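Local coordinates for putative Acyl-CoA binding protein (ACBP) (Oryza sativa Japonica Group, PDB 5H3G), which binds medium- and long-chain acyl-CoA esters with high affinity, also binds phosphatidic acid and phosphatidylcholine in vitro, and may play a role in phospholipid biosynthesis, at residues M4-D9 / A74-I79; L30-L35 / T80-L85; D43-R48 / D61-V66. All coordinates share one frame; numbering follows the deposited sequence.

Interaction 1: M4-D9 / A74-I79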
ATOM      1  N   MET A   4      19.429   2.424  -1.540  1.00 27.71           N
ATOM      2  CA  MET A   4      19.609   1.462  -0.454  1.00 28.98           C
ATOM      3  C   MET A   4      18.803   1.853   0.781  1.00 26.51           C
ATOM      4  O   MET A   4      18.055   1.036   1.330  1.00 23.14           O
ATOM      5  CB  MET A   4      21.098   1.339  -0.118  1.00 36.44           C
ATOM      6  CG  MET A   4      21.437   0.242   0.876  1.00 45.64           C
ATOM      7  SD  MET A   4      23.216   0.132   1.182  1.00 50.32           S
ATOM      8  CE  MET A   4      23.529   1.723   1.952  1.00 52.23           C
ATOM      9  N   GLY A   5      18.934   3.104   1.225  1.00 23.64           N
ATOM     10  CA  GLY A   5      18.235   3.527   2.428  1.00 21.13           C
ATOM     11  C   GLY A   5      16.729   3.430   2.283  1.00 22.61           C
ATOM     12  O   GLY A   5      16.031   3.031   3.218  1.00 21.95           O
ATOM     13  N   LEU A   6      16.213   3.770   1.103  1.00 21.13           N
ATOM     14  CA  LEU A   6      14.779   3.652   0.866  1.00 26.37           C
ATOM     15  C   LEU A   6      14.320   2.199   0.865  1.00 24.47           C
ATOM     16  O   LEU A   6      13.263   1.883   1.421  1.00 18.40           O
ATOM     17  CB  LEU A   6      14.413   4.310  -0.455  1.00 26.17           C
ATOM     18  CG  LEU A   6      12.927   4.183  -0.753  1.00 24.22           C
ATOM     19  CD1 LEU A   6      12.165   5.015   0.257  1.00 24.39           C
ATOM     20  CD2 LEU A   6      12.620   4.593  -2.163  1.00 25.97           C
ATOM     21  N   GLN A   7      15.073   1.307   0.213  1.00 18.35           N
ATOM     22  CA  GLN A   7      14.701  -0.104   0.200  0.51 19.35           C
ATOM     23  C   GLN A   7      14.677  -0.670   1.614  1.00 20.41           C
ATOM     24  O   GLN A   7      13.781  -1.450   1.967  1.00 19.82           O
ATOM     25  CB  GLN A   7      15.670  -0.897  -0.681  0.51 21.63           C
ATOM     26  CG  GLN A   7      15.359  -2.386  -0.756  0.51 26.23           C
ATOM     27  CD  GLN A   7      14.307  -2.714  -1.798  0.51 30.35           C
ATOM     28  OE1 GLN A   7      14.319  -2.164  -2.900  0.51 32.58           O
ATOM     29  NE2 GLN A   7      13.395  -3.622  -1.459  0.51 29.73           N
ATOM     30  N   GLU A   8      15.654  -0.283   2.440  1.00 18.40           N
ATOM     31  CA  GLU A   8      15.676  -0.719   3.832  1.00 19.37           C
ATOM     32  C   GLU A   8      14.451  -0.204   4.575  1.00 18.43           C
ATOM     33  O   GLU A   8      13.764  -0.965   5.263  1.00 22.06           O
ATOM     34  CB  GLU A   8      16.961  -0.235   4.513  1.00 20.71           C
ATOM     35  CG  GLU A   8      18.237  -0.814   3.907  1.00 31.31           C
ATOM     36  CD  GLU A   8      19.516  -0.207   4.485  1.00 44.28           C
ATOM     37  OE1 GLU A   8      19.440   0.831   5.178  1.00 47.87           O
ATOM     38  OE2 GLU A   8      20.603  -0.776   4.240  1.00 49.07           O
ATOM     39  N   ASP A   9      14.172   1.099   4.442  1.00 18.07           N
ATOM     40  CA  ASP A   9      12.981   1.692   5.044  1.00 20.90           C
ATOM     41  C   ASP A   9      11.725   0.962   4.602  1.00 17.39           C
ATOM     42  O   ASP A   9      10.824   0.721   5.408  1.00 17.51           O
ATOM     43  CB  ASP A   9      12.857   3.167   4.648  1.00 22.28           C
ATOM     44  CG  ASP A   9      13.811   4.069   5.400  1.00 31.16           C
ATOM     45  OD1 ASP A   9      14.457   3.615   6.360  1.00 30.01           O
ATOM     46  OD2 ASP A   9      13.903   5.251   5.009  1.00 35.75           O
ATOM     47  N   ALA A  74       6.814   4.774  -5.358  1.00 21.24           N
ATOM     48  CA  ALA A  74       5.751   4.022  -4.696  1.00 21.42           C
ATOM     49  C   ALA A  74       6.207   3.497  -3.346  1.00 16.93           C
ATOM     50  O   ALA A  74       5.421   3.487  -2.390  1.00 16.22           O
ATOM     51  CB  ALA A  74       5.275   2.876  -5.590  1.00 20.46           C
ATOM     52  N   MET A  75       7.464   3.047  -3.248  1.00 17.06           N
ATOM     53  CA  MET A  75       8.038   2.724  -1.944  1.00 17.77           C
ATOM     54  C   MET A  75       7.949   3.921  -1.021  1.00 18.07           C
ATOM     55  O   MET A  75       7.587   3.791   0.155  1.00 15.43           O
ATOM     56  CB  MET A  75       9.506   2.306  -2.074  1.00 24.76           C
ATOM     57  CG  MET A  75       9.756   0.872  -2.462  1.00 25.93           C
ATOM     58  SD  MET A  75      11.508   0.424  -2.358  1.00 23.00           S
ATOM     59  CE  MET A  75      11.345  -1.327  -2.648  1.00 34.68           C
ATOM     60  N   SER A  76       8.290   5.093  -1.559  1.00 21.10           N
ATOM     61  CA  SER A  76       8.189   6.351  -0.841  1.00 18.28           C
ATOM     62  C   SER A  76       6.793   6.566  -0.279  1.00 16.30           C
ATOM     63  O   SER A  76       6.617   6.827   0.919  1.00 15.78           O
ATOM     64  CB  SER A  76       8.542   7.501  -1.800  1.00 18.98           C
ATOM     65  OG  SER A  76       9.769   7.252  -2.433  1.00 27.39           O
ATOM     66  N   ASP A  77       5.795   6.519  -1.151  1.00 16.50           N
ATOM     67  CA  ASP A  77       4.434   6.792  -0.721  1.00 17.07           C
ATOM     68  C   ASP A  77       3.967   5.751   0.272  1.00 15.16           C
ATOM     69  O   ASP A  77       3.345   6.091   1.278  1.00 14.67           O
ATOM     70  CB  ASP A  77       3.500   6.822  -1.915  1.00 16.60           C
ATOM     71  CG  ASP A  77       3.765   7.981  -2.808  1.00 28.63           C
ATOM     72  OD1 ASP A  77       4.167   9.029  -2.272  1.00 23.63           O
ATOM     73  OD2 ASP A  77       3.593   7.831  -4.031  1.00 30.15           O
ATOM     74  N   TYR A  78       4.243   4.474  -0.010  1.00 14.96           N
ATOM     75  CA  TYR A  78       3.854   3.408   0.913  1.00 14.13           C
ATOM     76  C   TYR A  78       4.376   3.702   2.312  1.00 13.60           C
ATOM     77  O   TYR A  78       3.632   3.635   3.298  1.00 12.97           O
ATOM     78  CB  TYR A  78       4.374   2.054   0.398  1.00 14.19           C
ATOM     79  CG  TYR A  78       4.096   0.927   1.371  1.00 13.42           C
ATOM     80  CD1 TYR A  78       2.885   0.254   1.342  1.00 13.16           C
ATOM     81  CD2 TYR A  78       5.025   0.584   2.348  1.00 13.04           C
ATOM     82  CE1 TYR A  78       2.612  -0.777   2.258  1.00 12.51           C
ATOM     83  CE2 TYR A  78       4.762  -0.434   3.267  1.00 12.64           C
ATOM     84  CZ  TYR A  78       3.551  -1.096   3.213  1.00 12.11           C
ATOM     85  OH  TYR A  78       3.278  -2.095   4.138  1.00 12.22           O
ATOM     86  N   ILE A  79       5.658   4.061   2.405  1.00 13.93           N
ATOM     87  CA  ILE A  79       6.270   4.366   3.693  1.00 14.30           C
ATOM     88  C   ILE A  79       5.544   5.523   4.370  1.00 13.50           C
ATOM     89  O   ILE A  79       5.231   5.456   5.564  1.00 14.17           O
ATOM     90  CB  ILE A  79       7.769   4.664   3.521  1.00 15.62           C
ATOM     91  CG1 ILE A  79       8.518   3.370   3.186  1.00 16.15           C
ATOM     92  CG2 ILE A  79       8.345   5.266   4.791  1.00 18.94           C
ATOM     93  CD1 ILE A  79       9.864   3.614   2.530  1.00 22.28           C
TER
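Leu6 drives its forked end between Met75, Ser76 and Ile79, and each of its two methyls finds a different partner. CD1 meets the end methyl of the isoleucine, with 3.5 Å from Leu6 CD1 to Ile79 CD1. CD2 lies 3.9 Å from Met75 CB and brushes the serine hydroxyl, Leu6 CD2 to Ser76 OG being also 3.9 Å, too apolar a pairing to be more than van der Waals contact. With CG anti to the backbone N (chi1 179°), the fork continues in the direction its CB already takes. Leu6 also touches Glu72, and Glu72, Met75, Ser76 and Ile79, spaced i, i+3, i+4, i+7, surround it, consistent with a knob in a hole.

Two further contacts flank this leucine. Asp9 contributes a carbon rather than its carboxylate: Asp9 CB sits 3.7 Å from Ile79 CD1, so that methyl is shared between Leu6 and Asp9. On the other flank, with CG anti to the carbonyl carbon (chi1 -82°) and the chain extended beyond it, Met75 passes beside Gln7 and brings SD to 4.1 Å from Gln7 CA. How the glutamine amide meets the methionine methyl is doubtful, since Gln7 has two conformers; in one of them Gln7 NE2 hydrogen-bonds Glu11 OE2 of its own helix.

The local axes approach to 9.8 Å and cross at 43°, pointing broadly the same way, with 292 Å² buried. Helix 4-17 thus lies against helix 71-92 in the four-helix acyl-CoA-binding fold. Farther along helix 4-17, Ile79 reaches Tyr13 and Met75 reaches Phe10, while Met75 also rests on Ala39 of helix 26-41, the third helix at this junction.

Interaction 2: L30-L35 / T80-L85; sequences LILYGL and TKVKQL
The antiparallel pairing of helix 26-41 with helix 71-92, one helix pair of the four-helix acyl-CoA-binding fold, is carried here by Leu32 set against Lys81, Val82 and Leu85. The short axes run at 153° to each other, 10.4 Å apart at closest approach. Leu32 divides its work between two methyls. Its CD2 presses on the base of the lysine, 3.7 Å from Leu32 CD2 to Lys81 CB, and meets the valine from across its side chain at the same separation, 3.7 Å from Leu32 CD2 to Val82 CG2. Its CD1 meets Leu85, the two leucines reaching toward one another tip to tip with 3.8 Å between Leu32 CD1 and Leu85 CD1.

Within the fold this seam has two further neighbours: Val82 also touches Tyr13 and Ala17 of helix 4-17, and Leu30 and Tyr33, on another side of helix 26-41, rest on helix 57-64. Tyr33, Gly34 and Leu35, on this same helix, belong by similarity to the acyl-CoA site.

Lys81 behaves mostly as a hydrocarbon. Its first torsion (chi1 -66°, CG anti to the carbonyl carbon) leaves 3.8 Å between Lys81 CG and Leu35 CD1, and the two side chains cross at about a right angle. The chain bends at chi2, and a second bend, at chi4 (43°), turns the ammonium group back, to 4.0 Å from Lys81 NZ to Leu35 CD1. Its approach to Ile31 is less certain, because that isoleucine has two conformers.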
ATOM      1  N   LEU A  30      -6.807  -0.599   1.441  1.00 12.06           N
ATOM      2  CA  LEU A  30      -6.755  -0.574  -0.020  1.00 11.58           C
ATOM      3  C   LEU A  30      -5.664   0.363  -0.516  1.00 13.75           C
ATOM      4  O   LEU A  30      -4.969   0.050  -1.491  1.00 12.82           O
ATOM      5  CB  LEU A  30      -8.117  -0.166  -0.586  1.00 12.30           C
ATOM      6  CG  LEU A  30      -9.220  -1.220  -0.540  1.00 13.78           C
ATOM      7  CD1 LEU A  30     -10.570  -0.585  -0.804  1.00 17.27           C
ATOM      8  CD2 LEU A  30      -8.910  -2.326  -1.575  1.00 15.03           C
ATOM      9  N   ILE A  31      -5.505   1.516   0.139  1.00 12.92           N
ATOM     10  CA  ILE A  31      -4.440   2.441  -0.240  0.55 11.25           C
ATOM     11  C   ILE A  31      -3.080   1.774  -0.083  1.00 14.95           C
ATOM     12  O   ILE A  31      -2.220   1.858  -0.969  1.00 14.28           O
ATOM     13  CB  ILE A  31      -4.543   3.735   0.584  0.55 14.30           C
ATOM     14  CG1 ILE A  31      -5.737   4.563   0.103  0.55 12.56           C
ATOM     15  CG2 ILE A  31      -3.246   4.538   0.493  0.55 15.73           C
ATOM     16  CD1 ILE A  31      -6.187   5.599   1.086  0.55 12.60           C
ATOM     17  N   LEU A  32      -2.869   1.081   1.039  1.00 10.40           N
ATOM     18  CA  LEU A  32      -1.601   0.391   1.248  1.00 11.11           C
ATOM     19  C   LEU A  32      -1.410  -0.721   0.230  1.00 10.58           C
ATOM     20  O   LEU A  32      -0.297  -0.920  -0.279  1.00 11.93           O
ATOM     21  CB  LEU A  32      -1.527  -0.184   2.668  1.00 10.01           C
ATOM     22  CG  LEU A  32      -1.494   0.832   3.810  1.00 11.40           C
ATOM     23  CD1 LEU A  32      -1.188   0.147   5.127  1.00 12.34           C
ATOM     24  CD2 LEU A  32      -0.462   1.904   3.481  1.00 14.90           C
ATOM     25  N   TYR A  33      -2.474  -1.468  -0.066  1.00 10.42           N
ATOM     26  CA  TYR A  33      -2.370  -2.540  -1.050  1.00 11.29           C
ATOM     27  C   TYR A  33      -1.881  -1.993  -2.383  1.00 11.44           C
ATOM     28  O   TYR A  33      -0.924  -2.511  -2.965  1.00 12.40           O
ATOM     29  CB  TYR A  33      -3.720  -3.262  -1.205  1.00 11.08           C
ATOM     30  CG  TYR A  33      -3.736  -4.267  -2.352  1.00 11.56           C
ATOM     31  CD1 TYR A  33      -3.301  -5.577  -2.167  1.00 17.44           C
ATOM     32  CD2 TYR A  33      -4.157  -3.890  -3.627  1.00 11.96           C
ATOM     33  CE1 TYR A  33      -3.300  -6.490  -3.231  1.00 15.79           C
ATOM     34  CE2 TYR A  33      -4.143  -4.784  -4.690  1.00 12.53           C
ATOM     35  CZ  TYR A  33      -3.726  -6.077  -4.482  1.00 16.69           C
ATOM     36  OH  TYR A  33      -3.738  -6.952  -5.551  1.00 18.69           O
ATOM     37  N   GLY A  34      -2.516  -0.933  -2.874  1.00 13.46           N
ATOM     38  CA  GLY A  34      -2.146  -0.439  -4.192  1.00 14.68           C
ATOM     39  C   GLY A  34      -0.700   0.008  -4.257  1.00 13.74           C
ATOM     40  O   GLY A  34       0.010  -0.290  -5.224  1.00 13.41           O
ATOM     41  N   LEU A  35      -0.243   0.727  -3.232  1.00 12.17           N
ATOM     42  CA  LEU A  35       1.135   1.195  -3.218  1.00 13.48           C
ATOM     43  C   LEU A  35       2.107   0.038  -3.052  1.00 13.24           C
ATOM     44  O   LEU A  35       3.194   0.049  -3.633  1.00 13.06           O
ATOM     45  CB  LEU A  35       1.339   2.223  -2.109  1.00 11.91           C
ATOM     46  CG  LEU A  35       0.687   3.569  -2.386  1.00 13.14           C
ATOM     47  CD1 LEU A  35       0.686   4.388  -1.104  1.00 14.79           C
ATOM     48  CD2 LEU A  35       1.493   4.227  -3.476  1.00 14.14           C
ATOM     49  N   THR A  80       5.257   6.599   3.626  1.00 14.16           N
ATOM     50  CA  THR A  80       4.606   7.742   4.266  0.52 14.24           C
ATOM     51  C   THR A  80       3.199   7.387   4.726  1.00 13.63           C
ATOM     52  O   THR A  80       2.769   7.823   5.801  1.00 14.87           O
ATOM     53  CB  THR A  80       4.588   8.973   3.349  0.52 15.19           C
ATOM     54  OG1 THR A  80       3.781   8.749   2.180  0.52 15.42           O
ATOM     55  CG2 THR A  80       5.998   9.338   2.931  0.52 15.86           C
ATOM     56  N   LYS A  81       2.472   6.579   3.952  1.00 13.80           N
ATOM     57  CA  LYS A  81       1.125   6.192   4.378  1.00 12.98           C
ATOM     58  C   LYS A  81       1.165   5.290   5.605  1.00 14.29           C
ATOM     59  O   LYS A  81       0.351   5.453   6.526  1.00 13.83           O
ATOM     60  CB  LYS A  81       0.387   5.486   3.235  1.00 13.19           C
ATOM     61  CG  LYS A  81       0.091   6.392   2.041  1.00 21.73           C
ATOM     62  CD  LYS A  81      -0.871   7.505   2.420  1.00 26.99           C
ATOM     63  CE  LYS A  81      -1.162   8.410   1.237  1.00 37.02           C
ATOM     64  NZ  LYS A  81      -1.381   7.625  -0.002  1.00 41.58           N
ATOM     65  N   VAL A  82       2.095   4.332   5.634  1.00 11.89           N
ATOM     66  CA  VAL A  82       2.216   3.443   6.794  1.00 11.24           C
ATOM     67  C   VAL A  82       2.612   4.238   8.027  1.00 11.29           C
ATOM     68  O   VAL A  82       2.032   4.057   9.103  1.00 12.66           O
ATOM     69  CB  VAL A  82       3.211   2.301   6.520  1.00 11.91           C
ATOM     70  CG1 VAL A  82       3.486   1.536   7.808  1.00 12.77           C
ATOM     71  CG2 VAL A  82       2.646   1.349   5.482  1.00 13.80           C
ATOM     72  N   LYS A  83       3.575   5.155   7.883  1.00 11.85           N
ATOM     73  CA  LYS A  83       3.998   5.994   8.999  0.53 12.42           C
ATOM     74  C   LYS A  83       2.823   6.760   9.590  1.00 12.44           C
ATOM     75  O   LYS A  83       2.645   6.822  10.810  1.00 14.21           O
ATOM     76  CB  LYS A  83       5.082   6.963   8.528  0.53 13.64           C
ATOM     77  CG  LYS A  83       5.493   7.959   9.561  0.53 15.42           C
ATOM     78  CD  LYS A  83       5.989   7.247  10.802  0.53 12.89           C
ATOM     79  CE  LYS A  83       6.637   8.235  11.748  0.53 13.54           C
ATOM     80  NZ  LYS A  83       7.080   7.573  13.004  0.53 19.33           N
ATOM     81  N   GLN A  84       2.010   7.366   8.720  1.00 12.61           N
ATOM     82  CA  GLN A  84       0.842   8.105   9.189  1.00 12.87           C
ATOM     83  C   GLN A  84      -0.114   7.190   9.946  1.00 13.89           C
ATOM     84  O   GLN A  84      -0.582   7.526  11.042  1.00 12.88           O
ATOM     85  CB  GLN A  84       0.139   8.767   8.008  1.00 14.90           C
ATOM     86  CG  GLN A  84      -1.079   9.566   8.408  1.00 20.93           C
ATOM     87  CD  GLN A  84      -1.782  10.173   7.215  1.00 35.58           C
ATOM     88  OE1 GLN A  84      -1.504   9.816   6.064  1.00 37.64           O
ATOM     89  NE2 GLN A  84      -2.699  11.093   7.478  1.00 40.46           N
ATOM     90  N   LEU A  85      -0.399   6.015   9.382  1.00 11.63           N
ATOM     91  CA  LEU A  85      -1.308   5.082  10.040  1.00 13.87           C
ATOM     92  C   LEU A  85      -0.749   4.598  11.375  1.00 14.19           C
ATOM     93  O   LEU A  85      -1.501   4.424  12.344  1.00 13.22           O
ATOM     94  CB  LEU A  85      -1.589   3.896   9.109  1.00 10.65           C
ATOM     95  CG  LEU A  85      -2.562   4.254   7.987  1.00 11.05           C
ATOM     96  CD1 LEU A  85      -2.487   3.235   6.882  1.00 10.92           C
ATOM     97  CD2 LEU A  85      -3.980   4.334   8.518  1.00 14.86           C
TER

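Interaction 3: D43-R48 / D61-V66; sequences DVNTAR and DAWKAV
Arg48 grips Asp61 side-on with two nitrogens, one for each carboxylate oxygen. The bond from Arg48 NE to Asp61 OD1 (2.9 Å) is bent, 139° at the hydrogen; OD1 uses its syn lone pair and sits tilted from the guanidinium plane. Arg48 NH2 to Asp61 OD2, also 2.9 Å, is straighter at 166° and lies in the guanidinium plane, though NH2 comes to OD2 from out of the carboxylate plane. Full extension of the arginine from CG to NE spans the gap between loop and helix.

At the other end a single water spans the contact: it accepts from Val44 N at 2.9 Å and donates to Trp63 O at 2.9 Å, and Trp63 O takes a second bond from Val66 N (3.1 Å). Segment 43-48, in the loop after helix 26-41 of the acyl-CoA-binding fold, is thus tied to helix 57-64 near each of its ends, at Val44 and at Arg48.

Between these ties Val44 lies on the indole. Its CB stands 3.6 Å from the centroid of the five-membered ring of Trp63, 14° off the normal, a CH-pi contact, and Val44 CG2 sits 3.7 Å above Trp63 CE3, at the rim of the six-membered ring. Trp63 NE1 donates to Gly42 O, whereas Val44 N, itself a donor, is no partner for it. With Trp63 cut back to an alanine, Gly42 O would probably lose its indole donor and a gap would open between Val44 and helix 26-41. Asp43 OD1 is served by Gln38 NE2 and Gly68 N, and Lys64 NZ pairs with Glu67.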
ATOM      1  N   ASP A  43       3.531  -1.508 -12.613  1.00 18.56           N
ATOM      2  CA  ASP A  43       2.206  -1.183 -13.126  1.00 19.94           C
ATOM      3  C   ASP A  43       1.313  -2.411 -13.156  1.00 19.22           C
ATOM      4  O   ASP A  43       1.751  -3.508 -13.522  1.00 23.20           O
ATOM      5  CB  ASP A  43       2.289  -0.623 -14.549  1.00 20.14           C
ATOM      6  CG  ASP A  43       2.797   0.809 -14.605  1.00 24.50           C
ATOM      7  OD1 ASP A  43       2.909   1.461 -13.552  1.00 20.82           O
ATOM      8  OD2 ASP A  43       3.087   1.286 -15.732  1.00 25.67           O
ATOM      9  N   VAL A  44       0.036  -2.206 -12.831  1.00 17.97           N
ATOM     10  CA  VAL A  44      -0.931  -3.290 -12.938  1.00 18.17           C
ATOM     11  C   VAL A  44      -0.983  -3.780 -14.373  1.00 26.39           C
ATOM     12  O   VAL A  44      -1.058  -2.989 -15.321  1.00 24.43           O
ATOM     13  CB  VAL A  44      -2.311  -2.846 -12.424  1.00 20.97           C
ATOM     14  CG1 VAL A  44      -2.845  -1.661 -13.217  1.00 20.11           C
ATOM     15  CG2 VAL A  44      -3.286  -4.011 -12.470  1.00 21.62           C
ATOM     16  N   ASN A  45      -0.924  -5.100 -14.533  1.00 29.03           N
ATOM     17  CA  ASN A  45      -0.777  -5.769 -15.819  1.00 37.90           C
ATOM     18  C   ASN A  45      -1.970  -6.671 -16.119  1.00 37.73           C
ATOM     19  O   ASN A  45      -1.812  -7.739 -16.712  1.00 39.70           O
ATOM     20  CB  ASN A  45       0.517  -6.580 -15.848  1.00 44.20           C
ATOM     21  CG  ASN A  45       0.559  -7.649 -14.758  1.00 46.14           C
ATOM     22  OD1 ASN A  45       0.140  -7.417 -13.622  1.00 41.14           O
ATOM     23  ND2 ASN A  45       1.050  -8.835 -15.112  1.00 51.21           N
ATOM     24  N   THR A  46      -3.164  -6.265 -15.698  1.00 34.67           N
ATOM     25  CA  THR A  46      -4.387  -7.002 -15.980  1.00 38.54           C
ATOM     26  C   THR A  46      -5.507  -6.016 -16.271  1.00 37.49           C
ATOM     27  O   THR A  46      -5.388  -4.813 -16.020  1.00 33.24           O
ATOM     28  CB  THR A  46      -4.785  -7.929 -14.824  1.00 35.12           C
ATOM     29  OG1 THR A  46      -4.696  -7.228 -13.577  1.00 30.81           O
ATOM     30  CG2 THR A  46      -3.889  -9.143 -14.778  1.00 40.10           C
ATOM     31  N   ALA A  47      -6.597  -6.536 -16.824  1.00 33.50           N
ATOM     32  CA  ALA A  47      -7.761  -5.711 -17.096  1.00 31.34           C
ATOM     33  C   ALA A  47      -8.619  -5.594 -15.844  1.00 23.12           C
ATOM     34  O   ALA A  47      -8.620  -6.477 -14.984  1.00 25.93           O
ATOM     35  CB  ALA A  47      -8.586  -6.295 -18.243  1.00 37.21           C
ATOM     36  N   ARG A  48      -9.345  -4.490 -15.755  1.00 25.91           N
ATOM     37  CA  ARG A  48     -10.159  -4.220 -14.580  1.00 23.66           C
ATOM     38  C   ARG A  48     -11.167  -5.343 -14.370  1.00 28.67           C
ATOM     39  O   ARG A  48     -11.873  -5.721 -15.315  1.00 31.21           O
ATOM     40  CB  ARG A  48     -10.889  -2.893 -14.740  1.00 25.50           C
ATOM     41  CG  ARG A  48     -11.636  -2.473 -13.495  1.00 22.94           C
ATOM     42  CD  ARG A  48     -12.424  -1.212 -13.752  1.00 25.10           C
ATOM     43  NE  ARG A  48     -12.840  -0.584 -12.510  1.00 21.11           N
ATOM     44  CZ  ARG A  48     -13.783   0.345 -12.423  1.00 22.76           C
ATOM     45  NH1 ARG A  48     -14.416   0.749 -13.517  1.00 26.61           N
ATOM     46  NH2 ARG A  48     -14.099   0.862 -11.245  1.00 24.12           N
ATOM     47  N   ASP A  61      -8.554  -1.582  -8.528  1.00 13.54           N
ATOM     48  CA  ASP A  61      -8.698  -0.138  -8.697  1.00 14.39           C
ATOM     49  C   ASP A  61      -7.664   0.627  -7.879  1.00 13.11           C
ATOM     50  O   ASP A  61      -7.130   1.645  -8.333  1.00 14.15           O
ATOM     51  CB  ASP A  61     -10.108   0.303  -8.303  1.00 16.36           C
ATOM     52  CG  ASP A  61     -11.148  -0.011  -9.372  1.00 18.07           C
ATOM     53  OD1 ASP A  61     -10.783  -0.351 -10.519  1.00 19.24           O
ATOM     54  OD2 ASP A  61     -12.352   0.093  -9.064  1.00 18.64           O
ATOM     55  N   ALA A  62      -7.369   0.159  -6.661  1.00 12.45           N
ATOM     56  CA  ALA A  62      -6.384   0.856  -5.847  1.00 12.11           C
ATOM     57  C   ALA A  62      -5.009   0.792  -6.492  1.00 12.41           C
ATOM     58  O   ALA A  62      -4.224   1.742  -6.407  1.00 15.63           O
ATOM     59  CB  ALA A  62      -6.347   0.252  -4.439  1.00 12.79           C
ATOM     60  N   TRP A  63      -4.696  -0.330  -7.134  1.00 12.73           N
ATOM     61  CA  TRP A  63      -3.405  -0.491  -7.788  1.00 13.20           C
ATOM     62  C   TRP A  63      -3.354   0.332  -9.072  1.00 15.55           C
ATOM     63  O   TRP A  63      -2.379   1.047  -9.329  1.00 15.43           O
ATOM     64  CB  TRP A  63      -3.186  -1.984  -8.048  1.00 13.57           C
ATOM     65  CG  TRP A  63      -1.888  -2.406  -8.619  1.00 14.21           C
ATOM     66  CD1 TRP A  63      -0.774  -1.649  -8.831  1.00 17.72           C
ATOM     67  CD2 TRP A  63      -1.564  -3.732  -9.046  1.00 15.42           C
ATOM     68  NE1 TRP A  63       0.224  -2.427  -9.384  1.00 16.01           N
ATOM     69  CE2 TRP A  63      -0.240  -3.709  -9.522  1.00 16.43           C
ATOM     70  CE3 TRP A  63      -2.270  -4.936  -9.072  1.00 15.75           C
ATOM     71  CZ2 TRP A  63       0.388  -4.850 -10.022  1.00 16.54           C
ATOM     72  CZ3 TRP A  63      -1.647  -6.062  -9.577  1.00 18.85           C
ATOM     73  CH2 TRP A  63      -0.334  -6.010 -10.040  1.00 17.63           C
ATOM     74  N   LYS A  64      -4.417   0.265  -9.870  1.00 15.50           N
ATOM     75  CA  LYS A  64      -4.514   1.086 -11.077  1.00 18.84           C
ATOM     76  C   LYS A  64      -4.317   2.568 -10.765  1.00 19.87           C
ATOM     77  O   LYS A  64      -3.708   3.310 -11.554  1.00 20.15           O
ATOM     78  CB  LYS A  64      -5.873   0.842 -11.737  1.00 16.73           C
ATOM     79  CG  LYS A  64      -6.158   1.666 -12.989  1.00 17.14           C
ATOM     80  CD  LYS A  64      -5.171   1.395 -14.098  1.00 20.27           C
ATOM     81  CE  LYS A  64      -5.590   2.112 -15.382  1.00 25.77           C
ATOM     82  NZ  LYS A  64      -4.721   1.759 -16.548  1.00 30.64           N
ATOM     83  N   ALA A  65      -4.795   3.007  -9.600  1.00 19.72           N
ATOM     84  CA  ALA A  65      -4.769   4.424  -9.262  1.00 18.14           C
ATOM     85  C   ALA A  65      -3.359   4.974  -9.093  1.00 22.00           C
ATOM     86  O   ALA A  65      -3.168   6.192  -9.208  1.00 19.75           O
ATOM     87  CB  ALA A  65      -5.576   4.677  -7.990  1.00 15.77           C
ATOM     88  N   VAL A  66      -2.370   4.133  -8.817  1.00 14.64           N
ATOM     89  CA  VAL A  66      -1.004   4.606  -8.636  1.00 16.45           C
ATOM     90  C   VAL A  66      -0.119   4.184  -9.805  1.00 17.10           C
ATOM     91  O   VAL A  66       1.106   4.202  -9.700  1.00 17.22           O
ATOM     92  CB  VAL A  66      -0.430   4.149  -7.285  1.00 13.60           C
ATOM     93  CG1 VAL A  66      -1.134   4.877  -6.153  1.00 15.18           C
ATOM     94  CG2 VAL A  66      -0.615   2.625  -7.113  1.00 15.22           C
TER
HETATM   95  O   HOH W   1      -0.642   0.342 -11.540  1.00 17.05           O

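How the interactions relate
From the N terminus, helix 4-17 enters interaction 1 at once. Helix 26-41 opens interaction 2, and the loop after it opens interaction 3, which helix 57-64 completes after a short excursion. Helix 71-92 then closes interaction 1 at 74-79 and, a turn or so later, interaction 2 at 80-85. Interaction 3 is therefore nested within the loops closed by both others, whereas interactions 1 and 2 cross, their segments alternating along the chain. These two touch directly, Tyr78 N lying 3.7 Å from Leu35 CD1. Interaction 3 abuts interaction 2, with 3.8 Å from Leu35 CD2 to Val66 CG1, but does not touch interaction 1. Together they tie all four helices and one connecting loop.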